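Local coordinates for putative NAD dependent dehydrogenase (Micromonospora echinospora, PDB 6NOR), which binds NAD and is probably an oxidoreductase acting in the biosynthesis of the antibiotic gentamicin, at residues 106-116 with 131-142. Residues are numbered along the deposited sequence; the frame is centred on the assembly and turned at random.
Sequences IAAGRNVLVEK and AAHERGVVLAHG. With NAD (nicotinamide-adenine-dinucleotide), chain G.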
loop_
_atom_site.group_PDB
_atom_site.type_symbol
_atom_site.label_atom_id
_atom_site.label_comp_id
_atom_site.label_asym_id
_atom_site.label_seq_id
_atom_site.Cartn_x
_atom_site.Cartn_y
_atom_site.Cartn_z
ATOM N N ILE A 106 39.364 -10.013 24.040
ATOM C CA ILE A 106 39.787 -11.278 23.497
ATOM C C ILE A 106 41.065 -11.769 24.170
ATOM O O ILE A 106 41.199 -12.938 24.471
ATOM C CB ILE A 106 39.989 -11.163 21.983
ATOM C CG1 ILE A 106 38.616 -11.102 21.299
ATOM C CG2 ILE A 106 40.804 -12.324 21.447
ATOM C CD1 ILE A 106 38.680 -10.735 19.841
ATOM N N ALA A 107 41.996 -10.864 24.419
ATOM C CA ALA A 107 43.266 -11.247 25.022
ATOM C C ALA A 107 43.057 -11.735 26.462
ATOM O O ALA A 107 43.802 -12.577 26.956
ATOM C CB ALA A 107 44.241 -10.089 24.979
ATOM N N ALA A 108 42.012 -11.227 27.107
ATOM C CA ALA A 108 41.668 -11.619 28.473
ATOM C C ALA A 108 40.836 -12.888 28.473
ATOM O O ALA A 108 40.347 -13.320 29.513
ATOM C CB ALA A 108 40.914 -10.496 29.179
ATOM N N GLY A 109 40.656 -13.467 27.292
ATOM C CA GLY A 109 39.990 -14.747 27.147
ATOM C C GLY A 109 38.482 -14.712 27.239
ATOM O O GLY A 109 37.860 -15.685 27.633
ATOM N N ARG A 110 37.888 -13.589 26.873
ATOM C CA ARG A 110 36.432 -13.458 26.905
ATOM C C ARG A 110 35.786 -13.483 25.529
ATOM O O ARG A 110 36.349 -13.000 24.551
ATOM C CB ARG A 110 36.043 -12.166 27.605
ATOM C CG ARG A 110 35.665 -12.346 29.024
ATOM C CD ARG A 110 36.863 -12.702 29.873
ATOM N NE ARG A 110 36.600 -12.321 31.250
ATOM C CZ ARG A 110 37.533 -12.094 32.153
ATOM N NH1 ARG A 110 38.803 -12.220 31.826
ATOM N NH2 ARG A 110 37.191 -11.735 33.378
ATOM N N ASN A 111 34.585 -14.039 25.470
ATOM C CA ASN A 111 33.775 -13.961 24.264
ATOM C C ASN A 111 33.306 -12.535 24.066
ATOM O O ASN A 111 33.141 -11.802 25.036
ATOM C CB ASN A 111 32.585 -14.896 24.357
ATOM C CG ASN A 111 32.992 -16.309 24.648
ATOM O OD1 ASN A 111 33.254 -17.094 23.737
ATOM N ND2 ASN A 111 33.052 -16.646 25.928
ATOM N N VAL A 112 33.101 -12.132 22.818
ATOM C CA VAL A 112 32.779 -10.746 22.561
ATOM C C VAL A 112 31.825 -10.570 21.367
ATOM O O VAL A 112 31.960 -11.208 20.335
ATOM C CB VAL A 112 34.086 -9.915 22.355
ATOM C CG1 VAL A 112 34.763 -10.267 21.066
ATOM C CG2 VAL A 112 33.806 -8.417 22.436
ATOM N N LEU A 113 30.824 -9.723 21.571
ATOM C CA LEU A 113 29.938 -9.253 20.524
ATOM C C LEU A 113 30.267 -7.796 20.283
ATOM O O LEU A 113 30.110 -6.989 21.181
ATOM C CB LEU A 113 28.469 -9.418 20.924
ATOM C CG LEU A 113 27.385 -8.684 20.126
ATOM C CD1 LEU A 113 27.481 -9.010 18.657
ATOM C CD2 LEU A 113 25.989 -9.024 20.629
ATOM N N VAL A 114 30.744 -7.478 19.083
ATOM C CA VAL A 114 31.065 -6.110 18.683
ATOM C C VAL A 114 30.004 -5.537 17.773
ATOM O O VAL A 114 29.642 -6.149 16.790
ATOM C CB VAL A 114 32.398 -6.019 17.927
ATOM C CG1 VAL A 114 32.773 -4.565 17.702
ATOM C CG2 VAL A 114 33.487 -6.765 18.676
ATOM N N GLU A 115 29.497 -4.366 18.111
ATOM C CA GLU A 115 28.573 -3.695 17.252
ATOM C C GLU A 115 29.180 -3.401 15.877
ATOM O O GLU A 115 30.386 -3.303 15.725
ATOM C CB GLU A 115 28.098 -2.402 17.888
ATOM C CG GLU A 115 26.742 -2.505 18.520
ATOM C CD GLU A 115 25.671 -3.043 17.568
ATOM O OE1 GLU A 115 25.760 -2.820 16.339
ATOM O OE2 GLU A 115 24.732 -3.688 18.064
ATOM N N LYS A 116 28.308 -3.308 14.887
ATOM C CA LYS A 116 28.585 -2.710 13.591
ATOM C C LYS A 116 29.108 -1.272 13.751
ATOM O O LYS A 116 28.622 -0.528 14.589
ATOM C CB LYS A 116 27.294 -2.713 12.761
ATOM C CG LYS A 116 27.085 -1.399 12.061
ATOM C CD LYS A 116 25.718 -0.928 12.191
ATOM C CE LYS A 116 25.628 0.572 12.362
ATOM N NZ LYS A 116 24.178 0.928 12.446
ATOM N N ALA A 131 42.681 -13.751 16.105
ATOM C CA ALA A 131 42.976 -13.731 17.536
ATOM C C ALA A 131 41.906 -14.429 18.373
ATOM O O ALA A 131 42.219 -15.102 19.349
ATOM C CB ALA A 131 43.159 -12.302 18.025
ATOM N N ALA A 132 40.648 -14.283 17.990
ATOM C CA ALA A 132 39.560 -14.931 18.713
ATOM C C ALA A 132 39.612 -16.442 18.567
ATOM O O ALA A 132 39.409 -17.172 19.521
ATOM C CB ALA A 132 38.223 -14.408 18.230
ATOM N N HIS A 133 39.873 -16.897 17.354
ATOM C CA HIS A 133 39.955 -18.311 17.055
ATOM C C HIS A 133 41.101 -18.939 17.839
ATOM O O HIS A 133 40.953 -20.011 18.403
ATOM C CB HIS A 133 40.141 -18.522 15.548
ATOM C CG HIS A 133 40.347 -19.955 15.147
ATOM N ND1 HIS A 133 39.302 -20.802 14.833
ATOM C CD2 HIS A 133 41.479 -20.680 14.976
ATOM C CE1 HIS A 133 39.781 -21.988 14.504
ATOM N NE2 HIS A 133 41.099 -21.941 14.578
ATOM N N GLU A 134 42.231 -18.245 17.904
ATOM C CA GLU A 134 43.376 -18.744 18.642
ATOM C C GLU A 134 43.055 -18.839 20.117
ATOM O O GLU A 134 43.501 -19.751 20.795
ATOM C CB GLU A 134 44.599 -17.847 18.428
ATOM C CG GLU A 134 45.920 -18.425 18.924
ATOM C CD GLU A 134 46.158 -18.193 20.410
ATOM O OE1 GLU A 134 45.570 -17.240 20.968
ATOM O OE2 GLU A 134 46.931 -18.966 21.021
ATOM N N ARG A 135 42.287 -17.885 20.614
ATOM C CA ARG A 135 41.977 -17.810 22.031
ATOM C C ARG A 135 40.820 -18.747 22.344
ATOM O O ARG A 135 40.403 -18.890 23.477
ATOM C CB ARG A 135 41.642 -16.358 22.400
ATOM C CG ARG A 135 41.967 -15.949 23.804
ATOM C CD ARG A 135 43.453 -15.992 24.106
ATOM N NE ARG A 135 43.707 -15.413 25.422
ATOM C CZ ARG A 135 43.437 -16.010 26.583
ATOM N NH1 ARG A 135 43.695 -15.380 27.724
ATOM N NH2 ARG A 135 42.913 -17.233 26.610
ATOM N N GLY A 136 40.299 -19.395 21.314
ATOM C CA GLY A 136 39.135 -20.263 21.448
ATOM C C GLY A 136 37.861 -19.589 21.950
ATOM O O GLY A 136 37.095 -20.225 22.668
ATOM N N VAL A 137 37.629 -18.324 21.576
ATOM C CA VAL A 137 36.410 -17.611 21.983
ATOM C C VAL A 137 35.556 -17.207 20.795
ATOM O O VAL A 137 36.005 -17.213 19.654
ATOM C CB VAL A 137 36.715 -16.337 22.798
ATOM C CG1 VAL A 137 37.388 -16.692 24.113
ATOM C CG2 VAL A 137 37.567 -15.379 21.991
ATOM N N VAL A 138 34.307 -16.865 21.071
ATOM C CA VAL A 138 33.415 -16.395 20.030
ATOM C C VAL A 138 33.648 -14.913 19.790
ATOM O O VAL A 138 33.702 -14.115 20.737
ATOM C CB VAL A 138 31.931 -16.629 20.387
ATOM C CG1 VAL A 138 31.011 -15.994 19.324
ATOM C CG2 VAL A 138 31.647 -18.120 20.548
ATOM N N LEU A 139 33.831 -14.579 18.516
ATOM C CA LEU A 139 33.763 -13.212 18.021
ATOM C C LEU A 139 32.497 -13.090 17.170
ATOM O O LEU A 139 32.309 -13.818 16.210
ATOM C CB LEU A 139 34.995 -12.853 17.190
ATOM C CG LEU A 139 34.969 -11.529 16.398
ATOM C CD1 LEU A 139 34.800 -10.334 17.298
ATOM C CD2 LEU A 139 36.228 -11.364 15.552
ATOM N N ALA A 140 31.628 -12.166 17.536
ATOM C CA ALA A 140 30.371 -12.019 16.844
ATOM C C ALA A 140 30.204 -10.562 16.538
ATOM O O ALA A 140 30.757 -9.732 17.246
ATOM C CB ALA A 140 29.218 -12.544 17.702
ATOM N N HIS A 141 29.462 -10.235 15.484
ATOM C CA HIS A 141 29.302 -8.830 15.111
ATOM C C HIS A 141 27.835 -8.449 14.984
ATOM O O HIS A 141 26.992 -9.279 14.664
ATOM C CB HIS A 141 30.040 -8.516 13.811
ATOM C CG HIS A 141 29.458 -9.192 12.609
ATOM N ND1 HIS A 141 29.766 -10.489 12.263
ATOM C CD2 HIS A 141 28.582 -8.754 11.673
ATOM C CE1 HIS A 141 29.101 -10.824 11.173
ATOM N NE2 HIS A 141 28.372 -9.790 10.796
ATOM N N GLY A 142 27.547 -7.173 15.226
ATOM C CA GLY A 142 26.178 -6.707 15.323
ATOM C C GLY A 142 25.420 -6.386 14.048
ATOM O O GLY A 142 24.772 -5.351 13.986
HETATM P PA NAD G . 26.147 6.423 21.667
HETATM O O1A NAD G . 26.888 7.757 21.408
HETATM O O2A NAD G . 24.707 6.591 21.973
HETATM O O5B NAD G . 26.827 5.685 22.873
HETATM C C5B NAD G . 28.235 5.532 22.872
HETATM C C4B NAD G . 28.624 5.223 24.342
HETATM O O4B NAD G . 29.846 4.783 24.420
HETATM C C3B NAD G . 28.594 6.509 25.137
HETATM O O3B NAD G . 27.905 6.277 26.292
HETATM C C2B NAD G . 30.089 6.811 25.431
HETATM O O2B NAD G . 30.180 7.521 26.719
HETATM C C1B NAD G . 30.574 5.641 25.545
HETATM N N9A NAD G . 31.992 5.566 25.245
HETATM C C8A NAD G . 32.736 6.276 24.373
HETATM N N7A NAD G . 34.003 5.797 24.428
HETATM C C5A NAD G . 34.038 4.809 25.323
HETATM C C6A NAD G . 35.050 4.010 25.768
HETATM N N6A NAD G . 36.367 4.029 25.367
HETATM N N1A NAD G . 34.810 3.073 26.674
HETATM C C2A NAD G . 33.563 2.920 27.184
HETATM N N3A NAD G . 32.561 3.721 26.749
HETATM C C4A NAD G . 32.793 4.656 25.821
HETATM O O3 NAD G . 26.343 5.545 20.402
HETATM P PN NAD G . 25.488 4.282 19.942
HETATM O O1N NAD G . 25.026 3.408 21.061
HETATM O O2N NAD G . 24.316 4.746 19.093
HETATM O O5D NAD G . 26.457 3.434 19.034
HETATM C C5D NAD G . 27.438 2.591 19.608
HETATM C C4D NAD G . 27.787 1.470 18.608
HETATM O O4D NAD G . 26.744 0.778 18.250
HETATM C C3D NAD G . 28.342 2.080 17.286
HETATM O O3D NAD G . 29.333 1.333 16.861
HETATM C C2D NAD G . 27.129 2.063 16.332
HETATM O O2D NAD G . 27.607 2.019 14.921
HETATM C C1D NAD G . 26.492 0.977 16.671
HETATM N N1N NAD G . 25.085 1.060 16.416
HETATM C C2N NAD G . 24.437 -0.061 15.909
HETATM C C3N NAD G . 23.067 -0.040 15.640
HETATM C C7N NAD G . 22.432 -1.315 15.060
HETATM O O7N NAD G . 21.302 -1.319 14.735
HETATM N N7N NAD G . 23.234 -2.477 14.891
HETATM C C4N NAD G . 22.315 1.093 15.855
HETATM C C5N NAD G . 22.956 2.219 16.373
HETATM C C6N NAD G . 24.350 2.197 16.649
HETATM O O HOH W 1 45.916 -13.892 25.063
HETATM O O HOH W 2 23.162 -5.254 16.689
#
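N111 OD1 accepts the backbone N-H of V138 in an almost straight bond, 2.9 Å from OD1 to N. With chi1 at -55°, N111 CG lies anti to the carbonyl carbon, and the amide reaches across to V138. The N111 ND2 end is held by the carbonyl of R87, so both ends of the amide are fixed. With an alanine here, V138 N would probably be left without its acceptor, and the side-chain tie to R87 would be lost, loosening the start of the strand pairing. From there V112 N bonds to V138 O (2.9 Å), and further backbone bonds run on to G142 N with V114 O (2.8 Å). Strands 111-114 and 139-141 are thus parallel neighbours at one edge of the Rossmann sheet, joined by helix 122-134 in a beta-alpha-beta unit. L139 CD1 touches both V112 CG1 (3.8 Å) and V114 CG2 (4.0 Å). At the carboxyl end of the strands, E115 OE1 accepts a hydrogen bond from N7N of the NAD carboxamide (2.9 Å), while H39 bonds E115 OE2. K116 O accepts a hydrogen bond from O2D of the nicotinamide ribose. At the other end R135 NH1 bonds A107 O (2.9 Å), and one guanidinium face lies over G109 CA, in the Schellman turn that ends helix 98-107.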